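Local atomic coordinates of Alpha/beta hydrolase (Paenibacillus sp. VTT E-133280, PDB entry 6TJ2), a protein that probably hydrolyses methyl salicylate to salicylic acid outside the cell, as an alpha/beta-hydrolase esterase related to tobacco salicylic acid binding protein 2. Residues T46-H51 and T73-E78; T174-F179 and A202-A207. All blocks are in the same frame, centred on the assembly; numbering follows the deposited sequence.

Interaction 1 (T46-H51 and T73-E78)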
ATOM      1  N   THR A  46       6.683 -20.872  20.464  1.00 13.23           N
ATOM      2  CA  THR A  46       5.543 -20.879  21.374  1.00 13.57           C
ATOM      3  C   THR A  46       4.879 -19.519  21.206  1.00 12.61           C
ATOM      4  O   THR A  46       5.552 -18.491  21.382  1.00 14.34           O
ATOM      5  CB  THR A  46       5.957 -21.127  22.813  1.00 15.07           C
ATOM      6  OG1 THR A  46       6.490 -22.464  22.850  1.00 18.09           O
ATOM      7  CG2 THR A  46       4.809 -21.007  23.789  1.00 15.01           C
ATOM      8  N   PHE A  47       3.612 -19.498  20.895  1.00 11.62           N
ATOM      9  CA  PHE A  47       2.787 -18.267  20.742  1.00 11.69           C
ATOM     10  C   PHE A  47       1.833 -18.171  21.917  1.00 11.15           C
ATOM     11  O   PHE A  47       1.165 -19.163  22.307  1.00 12.21           O
ATOM     12  CB  PHE A  47       1.969 -18.360  19.461  1.00 11.94           C
ATOM     13  CG  PHE A  47       2.783 -18.210  18.218  1.00 11.78           C
ATOM     14  CD1 PHE A  47       2.918 -16.960  17.587  1.00 12.20           C
ATOM     15  CD2 PHE A  47       3.294 -19.334  17.600  1.00 12.58           C
ATOM     16  CE1 PHE A  47       3.658 -16.861  16.415  1.00 12.83           C
ATOM     17  CE2 PHE A  47       3.995 -19.225  16.411  1.00 13.30           C
ATOM     18  CZ  PHE A  47       4.155 -17.987  15.824  1.00 13.16           C
ATOM     19  N   VAL A  48       1.656 -16.963  22.414  1.00 11.14           N
ATOM     20  CA  VAL A  48       0.541 -16.552  23.297  1.00 10.72           C
ATOM     21  C   VAL A  48      -0.261 -15.521  22.512  1.00 10.75           C
ATOM     22  O   VAL A  48       0.273 -14.420  22.255  1.00 10.91           O
ATOM     23  CB  VAL A  48       1.041 -16.007  24.639  1.00 11.77           C
ATOM     24  CG1 VAL A  48      -0.113 -15.528  25.494  1.00 11.86           C
ATOM     25  CG2 VAL A  48       1.833 -17.056  25.428  1.00 12.31           C
ATOM     26  N   LEU A  49      -1.470 -15.877  22.100  1.00 10.50           N
ATOM     27  CA  LEU A  49      -2.301 -15.067  21.188  1.00 10.59           C
ATOM     28  C   LEU A  49      -3.346 -14.329  22.008  1.00  9.84           C
ATOM     29  O   LEU A  49      -4.094 -15.002  22.719  1.00 11.04           O
ATOM     30  CB  LEU A  49      -2.970 -15.899  20.112  1.00 10.78           C
ATOM     31  CG  LEU A  49      -2.045 -16.832  19.326  1.00 11.37           C
ATOM     32  CD1 LEU A  49      -2.855 -17.587  18.320  1.00 12.03           C
ATOM     33  CD2 LEU A  49      -0.949 -16.056  18.603  1.00 11.59           C
ATOM     34  N   ILE A  50      -3.386 -13.019  21.883  1.00  9.55           N
ATOM     35  CA  ILE A  50      -4.297 -12.109  22.636  1.00 10.14           C
ATOM     36  C   ILE A  50      -5.273 -11.492  21.661  1.00  9.75           C
ATOM     37  O   ILE A  50      -4.873 -10.676  20.813  1.00 10.66           O
ATOM     38  CB  ILE A  50      -3.480 -11.067  23.395  1.00 10.23           C
ATOM     39  CG1 ILE A  50      -2.374 -11.678  24.265  1.00 11.21           C
ATOM     40  CG2 ILE A  50      -4.444 -10.165  24.169  1.00 10.98           C
ATOM     41  CD1 ILE A  50      -2.891 -12.697  25.294  1.00 12.48           C
ATOM     42  N   HIS A  51      -6.538 -11.875  21.778  1.00  9.86           N
ATOM     43  CA  HIS A  51      -7.597 -11.316  20.937  1.00  9.99           C
ATOM     44  C   HIS A  51      -7.844  -9.847  21.300  1.00  9.85           C
ATOM     45  O   HIS A  51      -7.439  -9.390  22.380  1.00 10.16           O
ATOM     46  CB  HIS A  51      -8.876 -12.123  20.994  1.00  9.81           C
ATOM     47  CG  HIS A  51      -9.616 -12.075  22.306  1.00 10.27           C
ATOM     48  ND1 HIS A  51     -10.369 -10.981  22.683  1.00 11.29           N
ATOM     49  CD2 HIS A  51      -9.674 -12.947  23.334  1.00 11.08           C
ATOM     50  CE1 HIS A  51     -10.916 -11.217  23.873  1.00 11.56           C
ATOM     51  NE2 HIS A  51     -10.503 -12.404  24.300  1.00 11.28           N
ATOM     52  N   THR A  73       3.658 -24.441  19.560  1.00 12.62           N
ATOM     53  CA  THR A  73       2.832 -24.472  20.771  1.00 12.53           C
ATOM     54  C   THR A  73       2.035 -23.157  20.821  1.00 11.84           C
ATOM     55  O   THR A  73       2.623 -22.106  20.566  1.00 12.95           O
ATOM     56  CB  THR A  73       3.682 -24.664  22.013  1.00 13.33           C
ATOM     57  OG1 THR A  73       4.358 -25.920  21.856  1.00 16.49           O
ATOM     58  CG2 THR A  73       2.847 -24.718  23.272  1.00 13.42           C
ATOM     59  N   VAL A  74       0.737 -23.263  21.022  1.00 11.45           N
ATOM     60  CA  VAL A  74      -0.123 -22.057  20.912  1.00 11.42           C
ATOM     61  C   VAL A  74      -1.044 -21.991  22.132  1.00 11.50           C
ATOM     62  O   VAL A  74      -1.828 -22.940  22.358  1.00 13.44           O
ATOM     63  CB  VAL A  74      -0.941 -22.037  19.626  1.00 11.90           C
ATOM     64  CG1 VAL A  74      -1.734 -20.747  19.513  1.00 12.36           C
ATOM     65  CG2 VAL A  74      -0.076 -22.254  18.390  1.00 12.30           C
ATOM     66  N   TYR A  75      -0.985 -20.904  22.863  1.00 10.92           N
ATOM     67  CA  TYR A  75      -1.887 -20.591  24.004  1.00 11.80           C
ATOM     68  C   TYR A  75      -2.805 -19.456  23.574  1.00 11.80           C
ATOM     69  O   TYR A  75      -2.327 -18.456  22.977  1.00 11.69           O
ATOM     70  CB  TYR A  75      -1.100 -20.200  25.241  1.00 11.59           C
ATOM     71  CG  TYR A  75      -0.206 -21.289  25.746  1.00 11.83           C
ATOM     72  CD1 TYR A  75       1.146 -21.315  25.420  1.00 13.21           C
ATOM     73  CD2 TYR A  75      -0.716 -22.320  26.493  1.00 13.35           C
ATOM     74  CE1 TYR A  75       1.978 -22.339  25.832  1.00 12.86           C
ATOM     75  CE2 TYR A  75       0.119 -23.324  26.946  1.00 14.14           C
ATOM     76  CZ  TYR A  75       1.448 -23.335  26.620  1.00 14.48           C
ATOM     77  OH  TYR A  75       2.265 -24.352  27.085  1.00 16.22           O
ATOM     78  N   THR A  76      -4.091 -19.596  23.786  1.00 10.96           N
ATOM     79  CA  THR A  76      -5.117 -18.569  23.468  1.00 11.37           C
ATOM     80  C   THR A  76      -5.931 -18.250  24.721  1.00 11.14           C
ATOM     81  O   THR A  76      -7.072 -18.677  24.816  1.00 12.91           O
ATOM     82  CB  THR A  76      -6.017 -19.017  22.329  1.00 12.20           C
ATOM     83  OG1 THR A  76      -6.724 -20.224  22.629  1.00 14.31           O
ATOM     84  CG2 THR A  76      -5.198 -19.296  21.087  1.00 13.28           C
ATOM     85  N   PRO A  77      -5.364 -17.517  25.665  1.00 11.03           N
ATOM     86  CA  PRO A  77      -6.073 -17.238  26.919  1.00 11.04           C
ATOM     87  C   PRO A  77      -7.294 -16.367  26.677  1.00 11.35           C
ATOM     88  O   PRO A  77      -7.271 -15.436  25.837  1.00 12.49           O
ATOM     89  CB  PRO A  77      -5.025 -16.491  27.748  1.00 11.59           C
ATOM     90  CG  PRO A  77      -4.091 -15.883  26.724  1.00 12.46           C
ATOM     91  CD  PRO A  77      -4.033 -16.916  25.635  1.00 11.58           C
ATOM     92  N   GLU A  78      -8.294 -16.579  27.499  1.00 11.81           N
ATOM     93  CA  GLU A  78      -9.361 -15.586  27.645  1.00 11.89           C
ATOM     94  C   GLU A  78      -8.944 -14.590  28.749  1.00 11.57           C
ATOM     95  O   GLU A  78      -8.008 -14.878  29.544  1.00 14.62           O
ATOM     96  CB  GLU A  78     -10.669 -16.264  28.047  1.00 11.39           C
ATOM     97  CG  GLU A  78     -11.882 -15.372  27.944  1.00 11.92           C
ATOM     98  CD  GLU A  78     -11.878 -14.704  26.589  1.00 13.30           C
ATOM     99  OE1 GLU A  78     -12.412 -15.345  25.649  1.00 13.23           O
ATOM    100  OE2 GLU A  78     -11.419 -13.548  26.495  1.00 11.90           O
TER
HETATM  101  O   HOH W   1      -6.782 -14.510  23.240  1.00 12.63           O
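Strands 46-50 and 73-75 run parallel, their axes 4.6 Å apart and inclined by 17°. Three nearly straight backbone bonds join them: Phe47 N to Thr73 O, Tyr75 N to Phe47 O and Leu49 N to Tyr75 O. Where Pro77 has no N-H to offer, a water takes over, donating to Leu49 O and Pro77 O and accepting from His51 N.

On one face Thr46 CG2 meets the edge of the Tyr75 ring, 3.7 Å from CE1, in the ring plane. On the other, Leu49 CD1 leans on Val74 CG1 at 3.6 Å, and helix 61-69 packs over Val74 and Phe47. Farther on, Ile50 CD1 reaches Pro77 CG (3.7 Å), the two side chains crossing at about a right angle.

Beyond the strands, His51 NE2 donates to Glu78 OE2 at 2.6 Å. OE2 lies in the imidazole plane, and the N-H reaches its syn side from somewhat out of the carboxylate plane, the two planes being 63° apart. His51 CG sits between its backbone N and carbonyl carbon (chi1 69°), which swings the ring toward Glu78. A leucine in place of His51 would probably deprive Glu78 OE2 of this short bond and remove the ring stacked on Tyr79, while OE1 would keep Ala57 N.

With helix 61-69 as the connection, this is a beta-alpha-beta crossover placing strand 73-75 at the edge of the parallel alpha/beta-hydrolase sheet.

Interaction 2 (T174-F179 and A202-A207); sequences TITLPF and APPEPA
Ile175 and Glu205 form the hydrogen-bonded pair of a small two-stranded antiparallel sheet within the mainly helical insertion between strands 134-139 and 226-231, which probably corresponds to the cap of SABP2-like hydrolases. The two backbone bonds are reciprocal: Ile175 N gives to Glu205 O and Glu205 N to Ile175 O, each at 2.9 Å. Both bend well off the carbonyl direction, the donors standing 25° and 33° from the respective carbonyl planes. Ile175 O also receives Trp54 NE1, so two N-H groups grip this oxygen. Two CA-H...O contacts supplement the pairing, Thr174 CA to Glu205 O at 3.2 Å and Pro204 CA to Ile175 O at 3.4 Å.

The apolar contact is Ile175 CD1 on Ala207 CB, 4.1 Å apart, and helices 157-170 and 208-211 complete the surroundings of the isoleucine. Thr174 and Pro204 simply lie alongside one another, pointing the same way, with CB to CB at 4.1 Å.

The strongest polar partners of Thr174 and Glu205 lie outside the two segments. Thr174 OG1, held between its own N and carbonyl carbon (chi1 66°), hydrogen-bonds Asn172 OD1. The buried Glu205 carboxylate leads away from strand 174-175: OE2 binds His82 NE2 and OE1 takes Trp54 N, so both oxygens are satisfied.

Past the sheet the two segments diverge and a water spans them, accepting from Leu177 N and donating to Ala202 O. Beside this bridge, Thr176 OG1 lies against the Pro204 ring, 3.4 Å from CG.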
ATOM      1  N   THR A 174     -21.313  -0.625  27.423  1.00 12.13           N
ATOM      2  CA  THR A 174     -20.856  -1.536  26.362  1.00 12.48           C
ATOM      3  C   THR A 174     -20.994  -0.871  25.007  1.00 12.88           C
ATOM      4  O   THR A 174     -21.779   0.086  24.819  1.00 13.28           O
ATOM      5  CB  THR A 174     -21.545  -2.893  26.374  1.00 13.59           C
ATOM      6  OG1 THR A 174     -22.945  -2.781  26.070  1.00 13.53           O
ATOM      7  CG2 THR A 174     -21.375  -3.616  27.703  1.00 14.38           C
ATOM      8  N   ILE A 175     -20.202  -1.360  24.060  1.00 11.95           N
ATOM      9  CA  ILE A 175     -20.323  -0.925  22.659  1.00 11.85           C
ATOM     10  C   ILE A 175     -20.643  -2.137  21.822  1.00 11.78           C
ATOM     11  O   ILE A 175     -19.881  -3.115  21.795  1.00 11.75           O
ATOM     12  CB  ILE A 175     -19.004  -0.298  22.177  1.00 11.74           C
ATOM     13  CG1 ILE A 175     -18.716   0.988  22.956  1.00 13.69           C
ATOM     14  CG2 ILE A 175     -19.076  -0.046  20.680  1.00 12.55           C
ATOM     15  CD1 ILE A 175     -17.283   1.517  22.759  1.00 15.32           C
ATOM     16  N   THR A 176     -21.778  -2.062  21.141  1.00 11.47           N
ATOM     17  CA  THR A 176     -22.180  -3.063  20.144  1.00 12.50           C
ATOM     18  C   THR A 176     -21.932  -2.473  18.767  1.00 12.19           C
ATOM     19  O   THR A 176     -22.523  -1.421  18.460  1.00 13.22           O
ATOM     20  CB  THR A 176     -23.630  -3.502  20.317  1.00 14.11           C
ATOM     21  OG1 THR A 176     -23.800  -4.029  21.639  1.00 14.95           O
ATOM     22  CG2 THR A 176     -24.044  -4.527  19.289  1.00 15.21           C
ATOM     23  N   LEU A 177     -21.106  -3.097  17.963  1.00 12.71           N
ATOM     24  CA  LEU A 177     -20.872  -2.614  16.610  1.00 13.76           C
ATOM     25  C   LEU A 177     -22.135  -2.783  15.794  1.00 12.27           C
ATOM     26  O   LEU A 177     -22.664  -3.881  15.772  1.00 13.61           O
ATOM     27  CB  LEU A 177     -19.758  -3.397  15.917  1.00 13.99           C
ATOM     28  CG  LEU A 177     -18.383  -3.307  16.538  1.00 15.30           C
ATOM     29  CD1 LEU A 177     -17.435  -4.293  15.842  1.00 15.65           C
ATOM     30  CD2 LEU A 177     -17.917  -1.876  16.475  1.00 16.58           C
ATOM     31  N   PRO A 178     -22.647  -1.789  15.074  1.00 12.57           N
ATOM     32  CA  PRO A 178     -23.756  -1.994  14.154  1.00 11.78           C
ATOM     33  C   PRO A 178     -23.317  -2.954  13.057  1.00 12.59           C
ATOM     34  O   PRO A 178     -22.157  -2.860  12.587  1.00 14.15           O
ATOM     35  CB  PRO A 178     -24.113  -0.622  13.594  1.00 15.50           C
ATOM     36  CG  PRO A 178     -23.504   0.323  14.599  1.00 18.16           C
ATOM     37  CD  PRO A 178     -22.313  -0.378  15.204  1.00 15.36           C
ATOM     38  N   PHE A 179     -24.219  -3.750  12.522  1.00 12.80           N
ATOM     39  CA  PHE A 179     -23.835  -4.760  11.520  1.00 11.32           C
ATOM     40  C   PHE A 179     -23.362  -4.084  10.238  1.00 12.25           C
ATOM     41  O   PHE A 179     -22.372  -4.564   9.639  1.00 12.00           O
ATOM     42  CB  PHE A 179     -24.982  -5.738  11.230  1.00 11.63           C
ATOM     43  CG  PHE A 179     -24.612  -6.801  10.234  1.00 12.49           C
ATOM     44  CD1 PHE A 179     -23.554  -7.671  10.443  1.00 11.94           C
ATOM     45  CD2 PHE A 179     -25.240  -6.888   9.007  1.00 13.04           C
ATOM     46  CE1 PHE A 179     -23.175  -8.614   9.503  1.00 12.68           C
ATOM     47  CE2 PHE A 179     -24.868  -7.852   8.064  1.00 14.26           C
ATOM     48  CZ  PHE A 179     -23.818  -8.696   8.304  1.00 12.37           C
ATOM     49  N   ALA A 202     -19.265 -11.825  17.551  1.00 12.46           N
ATOM     50  CA  ALA A 202     -18.676 -10.522  17.921  1.00 12.13           C
ATOM     51  C   ALA A 202     -19.507  -9.906  19.042  1.00 13.47           C
ATOM     52  O   ALA A 202     -20.396  -9.114  18.780  1.00 14.90           O
ATOM     53  CB  ALA A 202     -18.566  -9.605  16.706  1.00 13.25           C
ATOM     54  N   PRO A 203     -19.226 -10.250  20.305  1.00 12.65           N
ATOM     55  CA  PRO A 203     -20.068  -9.766  21.403  1.00 12.67           C
ATOM     56  C   PRO A 203     -19.855  -8.312  21.711  1.00 13.87           C
ATOM     57  O   PRO A 203     -18.847  -7.719  21.313  1.00 14.63           O
ATOM     58  CB  PRO A 203     -19.680 -10.603  22.620  1.00 15.83           C
ATOM     59  CG  PRO A 203     -18.403 -11.260  22.250  1.00 18.54           C
ATOM     60  CD  PRO A 203     -18.212 -11.206  20.756  1.00 13.57           C
ATOM     61  N   PRO A 204     -20.806  -7.676  22.403  1.00 12.96           N
ATOM     62  CA  PRO A 204     -20.600  -6.298  22.849  1.00 12.18           C
ATOM     63  C   PRO A 204     -19.334  -6.189  23.673  1.00 12.01           C
ATOM     64  O   PRO A 204     -18.972  -7.124  24.407  1.00 13.87           O
ATOM     65  CB  PRO A 204     -21.841  -6.007  23.731  1.00 12.73           C
ATOM     66  CG  PRO A 204     -22.893  -6.954  23.175  1.00 15.34           C
ATOM     67  CD  PRO A 204     -22.122  -8.222  22.852  1.00 13.96           C
ATOM     68  N   GLU A 205     -18.696  -5.044  23.598  1.00 11.48           N
ATOM     69  CA  GLU A 205     -17.410  -4.808  24.251  1.00 10.89           C
ATOM     70  C   GLU A 205     -17.607  -3.953  25.495  1.00 10.91           C
ATOM     71  O   GLU A 205     -18.090  -2.817  25.404  1.00 11.65           O
ATOM     72  CB  GLU A 205     -16.453  -4.097  23.292  1.00 11.35           C
ATOM     73  CG  GLU A 205     -15.040  -3.957  23.866  1.00 11.89           C
ATOM     74  CD  GLU A 205     -14.272  -5.269  23.950  1.00 11.19           C
ATOM     75  OE1 GLU A 205     -14.777  -6.336  23.570  1.00 12.11           O
ATOM     76  OE2 GLU A 205     -13.114  -5.241  24.475  1.00 12.56           O
ATOM     77  N   PRO A 206     -17.091  -4.385  26.654  1.00 11.86           N
ATOM     78  CA  PRO A 206     -17.039  -3.495  27.826  1.00 12.24           C
ATOM     79  C   PRO A 206     -16.162  -2.284  27.517  1.00 12.36           C
ATOM     80  O   PRO A 206     -15.038  -2.439  27.014  1.00 11.78           O
ATOM     81  CB  PRO A 206     -16.396  -4.339  28.913  1.00 13.29           C
ATOM     82  CG  PRO A 206     -16.543  -5.766  28.477  1.00 14.70           C
ATOM     83  CD  PRO A 206     -16.568  -5.718  26.957  1.00 12.60           C
ATOM     84  N   ALA A 207     -16.655  -1.067  27.753  1.00 11.67           N
ATOM     85  CA  ALA A 207     -16.077   0.103  27.089  1.00 13.37           C
ATOM     86  C   ALA A 207     -14.896   0.703  27.850  1.00 12.94           C
ATOM     87  O   ALA A 207     -14.079   1.376  27.219  1.00 14.02           O
ATOM     88  CB  ALA A 207     -17.122   1.169  26.880  1.00 13.98           C
TER
HETATM   89  O   HOH W   2     -20.757  -5.991  18.697  1.00 18.16           O

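Interaction 1 closes before interaction 2 opens along the chain; their centres are 23 Å apart, and their nearest atoms are separated by about 6 Å without touching. The first belongs to the edge of the central parallel sheet, the second to what is probably the cap, which in SABP2-like esterases covers the active site. The loop leaving His51 joins them, Trp54 bonding to interaction 2 and Ala57 to Glu78. The sequence and geometry fit a nucleophile elbow at Ser117 and a probable Ser117-His264-Asp234 triad. Ile50 touches the elbow residues, and His51 lies near the triad without touching it, placing interaction 1 beside the likely active site.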